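Exo-1,3/1,4-beta-glucanase (Pseudoalteromonas sp., PDB 3USZ) probably hydrolyses beta-1,3 and beta-1,4 glucans as an exo-acting member of glycoside hydrolase family 3, from a marine bacterium. Local coordinates at residues A160-V165 with T174-S179; N209-A214 with G254-M259; A419-N424 with L470-E475. All coordinates share one frame; numbering follows the deposited sequence.

Interaction 1: A160-V165 with T174-S179; sequences APTVAV and TYESYS
Ala164 and Ser177 bring their backbones within 5.3 Å, CA to CA, where the chain leaving strand 157-162 meets the chain just past the short 3-10 segment 174-176; the end-to-end directions of 161-165 and 176-179 differ by 52°. Ser177 makes the direct bond: its OG donates to Ala164 O at 2.7 Å, arriving from above the carbonyl plane, 50° out of it. With OG anti to the backbone N (chi1 168°), the same oxygen accepts from Ser179 N at 3.3 Å, closing an ST turn, so the hydroxyl is gripped from two directions. Ala164 O also accepts a hydrogen bond from a water, which donates to Thr162 O as well and accepts from Tyr178 N at 2.9 Å, tying three backbone groups together. The Tyr178 ring lies obliquely to Thr162 O, and its OH reaches CB of Pro161, at 3.9 Å; the peptide bond that leads into Pro161 is cis. Thr162 sends CG2 to Glu176 O, 3.2 Å away. A second water accompanies this pair, linking Thr162 OG1 to Glu176 OE1, while Lys215 holds OG1 and Arg173 pairs with Glu176 OE2. Helices 127-133 and 182-197 pack on the flanks, and Glu180, a calcium ligand, follows Ser179 directly. This is the loop at the C-terminal end of a strand in a TIM-type barrel, the end where such barrels carry their active sites.

Interaction 2: N209-A214 with G254-M259; sequences NRIATA and GVQSVM
Strands 211-214 and 257-259 run parallel with their axes 4.5 Å apart at closest and 34° between directions, Thr213 registering with Ser257 and Ala214 with Val258. Both backbone polar atoms of Ala214 bond to strand 257-259: its N donates to Ser257 O at 3.0 Å, and its O accepts from Met259 N at 3.0 Å with an N-H...O angle of 165°. Where the pairing begins, Ser257 N makes a weak, bent bond to Ala212 O. These are adjacent strands of the parallel sheet in the TIM-barrel-like family 3 N-terminal domain, joined by a crossover that includes helices 236-243 and 245-252. On the Thr213 and Ser257 face, chi1 of Thr213 (-64°) sets OG1 beside the backbone N, where Trp157 holds it, and leaves CG2 anti to that N, 3.8 Å from Met259 CB. On the face bearing Ala214, CG2 of Val255 packs against Ala214 CB at 4.1 Å and Ala212 CB at 4.2 Å. Ile211 crosses Gln256 at about a right angle, CG2 against CB at 3.8 Å. Beyond CB the Gln256 chain bends back, and NE2 donates to Gly254 O at 3.1 Å, the carbonyl oxygen lying nearly in the plane of the Gln256 amide; Gln197 NE2 serves that same carbonyl.

Interaction 3: A419-N424 with L470-E475; sequences AGKGAN and LSESGE
Two type I beta turns, Gly420 to Ala423 and Ser471 to Gly474, meet where neighbouring parallel strands of the family 3 C-terminal domain run out into loops. Gly420 N donates to Glu472 O at 3.0 Å, the direct backbone bond between them. Beside it the methyl of Ala419 lies next to Ser471 O, CB to O 3.1 Å, with Gly474 CA also near. Glu472 reaches across the first turn: CB and CG lie against Gly420 O, each at 3.6 Å, and the chain, extended beyond CG, carries its carboxylate over to a water. That water donates to Glu472 OE1 and Lys421 O and accepts from Asn424 N at 2.8 Å, so it ties the carboxylate to both ends of the 421-424 backbone. Lys421 crosses Glu472 at about a right angle; Lys421 NZ stays 5.0 Å from Glu472 OE2, so the opposite charges are not in contact and any attraction is probably mild. Leu470 splits its methyls, CD1 resting on Ala423 CB at 3.6 Å and CD2 on Asn424 CB at 3.9 Å. Asn424 OD1 turns to Ser452. Backbone bonds tie Ala419 to Ile484 and Val486 of strand 482-488, and Ser471 to Val418, putting strand 415-419 between 467-470 and 482-488, ahead of helix 426-430.

Along the chain the three contacts come in series, each closing before the next opens. Interactions 1 and 2 share the parallel sheet of the N-terminal domain, where strands 157-162 and 211-217 are neighbours; their centres lie about 15 Å apart, and they touch directly, Ala212 CB sitting 3.6 Å from Ala160 O. Interaction 3 joins loops at the ends of strands 415-419 and 467-470, in the mixed sheet of the C-terminal domain, its centre about 31 Å from that of interaction 1 and about 42 Å from that of interaction 2, touching neither. Interaction 1 lies nearest the middle of the chain, close to the calcium site where Glu180 of the barrel domain meets Leu593 and Asn594, so the metal bridges the two family regions.

Interaction 1: A160-V165 with T174-S179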
loop_
_atom_site.group_PDB
_atom_site.type_symbol
_atom_site.label_atom_id
_atom_site.label_comp_id
_atom_site.label_asym_id
_atom_site.label_seq_id
_atom_site.Cartn_x
_atom_site.Cartn_y
_atom_site.Cartn_z
ATOM N N ALA A 160 -6.626 2.298 2.539
ATOM C CA ALA A 160 -6.401 1.184 1.613
ATOM C C ALA A 160 -7.735 0.971 0.905
ATOM O O ALA A 160 -8.780 1.145 1.523
ATOM C CB ALA A 160 -5.994 -0.085 2.376
ATOM N N PRO A 161 -7.717 0.598 -0.383
ATOM C CA PRO A 161 -6.570 0.273 -1.241
ATOM C C PRO A 161 -5.926 1.469 -1.936
ATOM O O PRO A 161 -6.502 2.557 -2.009
ATOM C CB PRO A 161 -7.201 -0.612 -2.316
ATOM C CG PRO A 161 -8.598 -0.028 -2.475
ATOM C CD PRO A 161 -9.001 0.420 -1.092
ATOM N N THR A 162 -4.735 1.233 -2.474
ATOM C CA THR A 162 -4.067 2.166 -3.360
ATOM C C THR A 162 -4.421 1.759 -4.769
ATOM O O THR A 162 -4.128 0.633 -5.177
ATOM C CB THR A 162 -2.538 2.055 -3.240
ATOM O OG1 THR A 162 -2.116 2.553 -1.966
ATOM C CG2 THR A 162 -1.854 2.846 -4.343
ATOM N N VAL A 163 -5.032 2.669 -5.521
ATOM C CA VAL A 163 -5.518 2.330 -6.859
ATOM C C VAL A 163 -4.759 3.008 -8.023
ATOM O O VAL A 163 -5.287 3.137 -9.130
ATOM C CB VAL A 163 -7.048 2.556 -6.965
ATOM C CG1 VAL A 163 -7.763 1.753 -5.889
ATOM C CG2 VAL A 163 -7.394 4.025 -6.808
ATOM N N ALA A 164 -3.514 3.412 -7.786
ATOM C CA ALA A 164 -2.687 3.961 -8.864
ATOM C C ALA A 164 -2.499 2.955 -10.002
ATOM O O ALA A 164 -2.430 1.744 -9.770
ATOM C CB ALA A 164 -1.322 4.426 -8.320
ATOM N N VAL A 165 -2.439 3.468 -11.230
ATOM C CA VAL A 165 -2.188 2.655 -12.417
ATOM C C VAL A 165 -0.902 3.199 -12.996
ATOM O O VAL A 165 -0.890 4.282 -13.588
ATOM C CB VAL A 165 -3.327 2.798 -13.469
ATOM C CG1 VAL A 165 -3.020 1.981 -14.723
ATOM C CG2 VAL A 165 -4.672 2.376 -12.867
ATOM N N THR A 174 6.026 2.844 -7.565
ATOM C CA THR A 174 5.539 1.804 -8.473
ATOM C C THR A 174 5.026 0.533 -7.768
ATOM O O THR A 174 3.986 -0.028 -8.150
ATOM C CB THR A 174 6.614 1.444 -9.529
ATOM O OG1 THR A 174 6.887 2.599 -10.330
ATOM C CG2 THR A 174 6.135 0.316 -10.436
ATOM N N TYR A 175 5.736 0.082 -6.737
ATOM C CA TYR A 175 5.342 -1.149 -6.052
ATOM C C TYR A 175 3.995 -1.069 -5.309
ATOM O O TYR A 175 3.393 -2.100 -4.997
ATOM C CB TYR A 175 6.452 -1.640 -5.121
ATOM C CG TYR A 175 6.775 -0.767 -3.913
ATOM C CD1 TYR A 175 5.973 -0.798 -2.771
ATOM C CD2 TYR A 175 7.905 0.044 -3.896
ATOM C CE1 TYR A 175 6.271 -0.036 -1.658
ATOM C CE2 TYR A 175 8.221 0.811 -2.782
ATOM C CZ TYR A 175 7.402 0.765 -1.663
ATOM O OH TYR A 175 7.703 1.515 -0.546
ATOM N N GLU A 176 3.511 0.148 -5.062
ATOM C CA GLU A 176 2.237 0.352 -4.378
ATOM C C GLU A 176 1.028 0.151 -5.307
ATOM O O GLU A 176 -0.126 0.173 -4.859
ATOM C CB GLU A 176 2.194 1.756 -3.750
ATOM C CG GLU A 176 3.273 1.997 -2.689
ATOM C CD GLU A 176 3.245 3.417 -2.125
ATOM O OE1 GLU A 176 2.149 3.925 -1.805
ATOM O OE2 GLU A 176 4.325 4.033 -2.013
ATOM N N SER A 177 1.301 -0.052 -6.594
ATOM C CA SER A 177 0.264 -0.257 -7.602
ATOM C C SER A 177 0.136 -1.728 -7.993
ATOM O O SER A 177 1.140 -2.412 -8.164
ATOM C CB SER A 177 0.614 0.554 -8.860
ATOM O OG SER A 177 -0.204 0.197 -9.967
ATOM N N TYR A 178 -1.092 -2.217 -8.165
ATOM C CA TYR A 178 -1.277 -3.601 -8.610
ATOM C C TYR A 178 -0.814 -3.869 -10.058
ATOM O O TYR A 178 -0.459 -5.001 -10.395
ATOM C CB TYR A 178 -2.743 -4.020 -8.514
ATOM C CG TYR A 178 -3.379 -3.952 -7.132
ATOM C CD1 TYR A 178 -2.916 -4.745 -6.086
ATOM C CD2 TYR A 178 -4.479 -3.135 -6.899
ATOM C CE1 TYR A 178 -3.523 -4.703 -4.832
ATOM C CE2 TYR A 178 -5.091 -3.080 -5.643
ATOM C CZ TYR A 178 -4.611 -3.872 -4.622
ATOM O OH TYR A 178 -5.214 -3.827 -3.381
ATOM N N SER A 179 -0.838 -2.853 -10.919
ATOM C CA SER A 179 -0.649 -3.100 -12.351
ATOM C C SER A 179 -0.505 -1.842 -13.203
ATOM O O SER A 179 -0.938 -0.762 -12.815
ATOM C CB SER A 179 -1.837 -3.911 -12.895
ATOM O OG SER A 179 -1.716 -4.129 -14.291
HETATM O O HOH W 1 -3.151 -0.190 -7.822
HETATM O O HOH W 2 -0.447 4.377 -1.364
HETATM O O HOH W 3 -0.281 0.225 -1.375
#

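Interaction 2: N209-A214 with G254-M259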
loop_
_atom_site.group_PDB
_atom_site.type_symbol
_atom_site.label_atom_id
_atom_site.label_comp_id
_atom_site.label_asym_id
_atom_site.label_seq_id
_atom_site.Cartn_x
_atom_site.Cartn_y
_atom_site.Cartn_z
ATOM N N ASN A 209 -15.065 -4.647 10.932
ATOM C CA ASN A 209 -14.948 -3.847 9.714
ATOM C C ASN A 209 -14.494 -2.430 10.020
ATOM O O ASN A 209 -14.912 -1.852 11.022
ATOM C CB ASN A 209 -16.269 -3.825 8.930
ATOM C CG ASN A 209 -16.660 -5.202 8.425
ATOM O OD1 ASN A 209 -15.832 -6.114 8.395
ATOM N ND2 ASN A 209 -17.920 -5.365 8.048
ATOM N N ARG A 210 -13.619 -1.889 9.171
ATOM C CA ARG A 210 -13.097 -0.533 9.359
ATOM C C ARG A 210 -13.658 0.426 8.305
ATOM O O ARG A 210 -14.169 -0.004 7.272
ATOM C CB ARG A 210 -11.555 -0.519 9.266
ATOM C CG ARG A 210 -10.808 -1.539 10.157
ATOM C CD ARG A 210 -10.909 -1.233 11.658
ATOM N NE ARG A 210 -12.136 -1.787 12.229
ATOM C CZ ARG A 210 -12.572 -1.562 13.469
ATOM N NH1 ARG A 210 -13.708 -2.112 13.881
ATOM N NH2 ARG A 210 -11.885 -0.782 14.296
ATOM N N ILE A 211 -13.534 1.726 8.560
ATOM C CA ILE A 211 -13.756 2.736 7.527
ATOM C C ILE A 211 -12.548 2.688 6.586
ATOM O O ILE A 211 -11.417 2.672 7.051
ATOM C CB ILE A 211 -13.886 4.150 8.160
ATOM C CG1 ILE A 211 -15.138 4.240 9.046
ATOM C CG2 ILE A 211 -13.949 5.223 7.098
ATOM C CD1 ILE A 211 -15.147 5.448 9.990
ATOM N N ALA A 212 -12.773 2.645 5.273
ATOM C CA ALA A 212 -11.662 2.597 4.315
ATOM C C ALA A 212 -11.472 3.895 3.521
ATOM O O ALA A 212 -12.404 4.680 3.355
ATOM C CB ALA A 212 -11.823 1.416 3.357
ATOM N N THR A 213 -10.258 4.083 3.010
ATOM C CA THR A 213 -9.915 5.212 2.151
ATOM C C THR A 213 -9.211 4.733 0.879
ATOM O O THR A 213 -8.138 4.131 0.949
ATOM C CB THR A 213 -8.951 6.184 2.853
ATOM O OG1 THR A 213 -9.597 6.770 3.980
ATOM C CG2 THR A 213 -8.515 7.304 1.892
ATOM N N ALA A 214 -9.795 5.002 -0.283
ATOM C CA ALA A 214 -9.132 4.669 -1.539
ATOM C C ALA A 214 -8.221 5.822 -1.947
ATOM O O ALA A 214 -8.652 6.977 -1.959
ATOM C CB ALA A 214 -10.153 4.376 -2.640
ATOM N N GLY A 254 -18.882 1.448 -2.243
ATOM C CA GLY A 254 -19.246 2.277 -1.106
ATOM C C GLY A 254 -18.103 2.688 -0.197
ATOM O O GLY A 254 -18.307 2.889 1.008
ATOM N N VAL A 255 -16.907 2.818 -0.768
ATOM C CA VAL A 255 -15.742 3.272 -0.011
ATOM C C VAL A 255 -16.091 4.605 0.653
ATOM O O VAL A 255 -16.703 5.483 0.038
ATOM C CB VAL A 255 -14.464 3.391 -0.910
ATOM C CG1 VAL A 255 -14.574 4.586 -1.889
ATOM C CG2 VAL A 255 -13.207 3.494 -0.055
ATOM N N GLN A 256 -15.741 4.739 1.923
ATOM C CA GLN A 256 -16.224 5.864 2.711
ATOM C C GLN A 256 -15.391 7.128 2.546
ATOM O O GLN A 256 -15.878 8.240 2.754
ATOM C CB GLN A 256 -16.315 5.473 4.189
ATOM C CG GLN A 256 -17.498 4.567 4.487
ATOM C CD GLN A 256 -18.817 5.244 4.167
ATOM O OE1 GLN A 256 -19.238 6.152 4.880
ATOM N NE2 GLN A 256 -19.462 4.826 3.073
ATOM N N SER A 257 -14.132 6.954 2.183
ATOM C CA SER A 257 -13.237 8.084 2.026
ATOM C C SER A 257 -12.371 7.958 0.766
ATOM O O SER A 257 -12.058 6.859 0.315
ATOM C CB SER A 257 -12.350 8.213 3.267
ATOM O OG SER A 257 -11.379 9.232 3.102
ATOM N N VAL A 258 -11.986 9.103 0.213
ATOM C CA VAL A 258 -11.065 9.173 -0.905
ATOM C C VAL A 258 -9.944 10.154 -0.536
ATOM O O VAL A 258 -10.216 11.241 -0.021
ATOM C CB VAL A 258 -11.798 9.637 -2.193
ATOM C CG1 VAL A 258 -10.808 9.996 -3.302
ATOM C CG2 VAL A 258 -12.780 8.557 -2.667
ATOM N N MET A 259 -8.690 9.774 -0.776
ATOM C CA MET A 259 -7.576 10.681 -0.488
ATOM C C MET A 259 -7.114 11.378 -1.765
ATOM O O MET A 259 -6.923 10.732 -2.793
ATOM C CB MET A 259 -6.401 9.955 0.195
ATOM C CG MET A 259 -5.281 10.893 0.695
ATOM S SD MET A 259 -3.863 10.054 1.485
ATOM C CE MET A 259 -4.622 9.509 3.010
#

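Interaction 3: A419-N424 with L470-E475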
loop_
_atom_site.group_PDB
_atom_site.type_symbol
_atom_site.label_atom_id
_atom_site.label_comp_id
_atom_site.label_asym_id
_atom_site.label_seq_id
_atom_site.Cartn_x
_atom_site.Cartn_y
_atom_site.Cartn_z
ATOM N N ALA A 419 23.004 -17.454 -1.258
ATOM C CA ALA A 419 23.901 -16.314 -1.291
ATOM C C ALA A 419 23.146 -15.062 -1.706
ATOM O O ALA A 419 21.935 -15.114 -1.950
ATOM C CB ALA A 419 25.063 -16.585 -2.268
ATOM N N GLY A 420 23.868 -13.945 -1.799
ATOM C CA GLY A 420 23.269 -12.654 -2.111
ATOM C C GLY A 420 22.901 -11.866 -0.856
ATOM O O GLY A 420 22.615 -12.466 0.177
ATOM N N LYS A 421 22.890 -10.536 -0.946
ATOM C CA LYS A 421 22.543 -9.667 0.193
ATOM C C LYS A 421 21.111 -9.885 0.717
ATOM O O LYS A 421 20.824 -9.632 1.873
ATOM C CB LYS A 421 22.692 -8.180 -0.174
ATOM C CG LYS A 421 23.997 -7.789 -0.840
ATOM C CD LYS A 421 25.165 -7.772 0.139
ATOM C CE LYS A 421 26.374 -7.060 -0.464
ATOM N NZ LYS A 421 27.476 -6.879 0.519
ATOM N N GLY A 422 20.204 -10.316 -0.143
ATOM C CA GLY A 422 18.831 -10.472 0.276
ATOM C C GLY A 422 18.506 -11.814 0.896
ATOM O O GLY A 422 17.361 -12.043 1.265
ATOM N N ALA A 423 19.491 -12.704 1.000
ATOM C CA ALA A 423 19.236 -14.083 1.443
ATOM C C ALA A 423 18.588 -14.183 2.815
ATOM O O ALA A 423 17.690 -15.001 3.035
ATOM C CB ALA A 423 20.534 -14.907 1.419
ATOM N N ASN A 424 19.049 -13.356 3.745
ATOM C CA ASN A 424 18.586 -13.436 5.126
ATOM C C ASN A 424 18.268 -12.032 5.652
ATOM O O ASN A 424 18.473 -11.725 6.822
ATOM C CB ASN A 424 19.656 -14.118 5.986
ATOM C CG ASN A 424 19.167 -14.463 7.375
ATOM O OD1 ASN A 424 18.084 -15.031 7.556
ATOM N ND2 ASN A 424 19.970 -14.124 8.373
ATOM N N LEU A 470 24.464 -20.706 4.418
ATOM C CA LEU A 470 24.222 -19.296 4.150
ATOM C C LEU A 470 25.548 -18.569 4.021
ATOM O O LEU A 470 26.374 -18.616 4.924
ATOM C CB LEU A 470 23.381 -18.649 5.264
ATOM C CG LEU A 470 23.228 -17.125 5.159
ATOM C CD1 LEU A 470 22.373 -16.754 3.965
ATOM C CD2 LEU A 470 22.654 -16.509 6.429
ATOM N N SER A 471 25.747 -17.900 2.891
ATOM C CA SER A 471 26.920 -17.058 2.695
ATOM C C SER A 471 26.605 -16.001 1.648
ATOM O O SER A 471 26.589 -16.297 0.458
ATOM C CB SER A 471 28.131 -17.895 2.262
ATOM O OG SER A 471 29.163 -17.064 1.728
ATOM N N GLU A 472 26.357 -14.774 2.097
ATOM C CA GLU A 472 25.987 -13.686 1.197
ATOM C C GLU A 472 27.000 -13.463 0.081
ATOM O O GLU A 472 26.625 -13.139 -1.050
ATOM C CB GLU A 472 25.765 -12.388 1.977
ATOM C CG GLU A 472 24.712 -12.515 3.068
ATOM C CD GLU A 472 24.447 -11.206 3.771
ATOM O OE1 GLU A 472 23.681 -11.222 4.759
ATOM O OE2 GLU A 472 25.001 -10.168 3.334
ATOM N N SER A 473 28.279 -13.655 0.396
ATOM C CA SER A 473 29.346 -13.428 -0.568
ATOM C C SER A 473 29.605 -14.655 -1.430
ATOM O O SER A 473 30.444 -14.618 -2.328
ATOM C CB SER A 473 30.636 -13.009 0.136
ATOM O OG SER A 473 31.206 -14.112 0.822
ATOM N N GLY A 474 28.888 -15.746 -1.170
ATOM C CA GLY A 474 29.008 -16.917 -2.023
ATOM C C GLY A 474 30.181 -17.834 -1.698
ATOM O O GLY A 474 30.635 -18.601 -2.545
ATOM N N GLU A 475 30.662 -17.777 -0.462
ATOM C CA GLU A 475 31.758 -18.644 -0.045
ATOM C C GLU A 475 31.217 -19.996 0.393
ATOM O O GLU A 475 30.144 -20.073 0.989
ATOM C CB GLU A 475 32.559 -17.981 1.081
ATOM C CG GLU A 475 33.267 -16.713 0.621
ATOM C CD GLU A 475 34.095 -16.063 1.707
ATOM O OE1 GLU A 475 34.402 -16.743 2.707
ATOM O OE2 GLU A 475 34.439 -14.870 1.559
HETATM O O HOH W 4 21.051 -11.418 3.858
#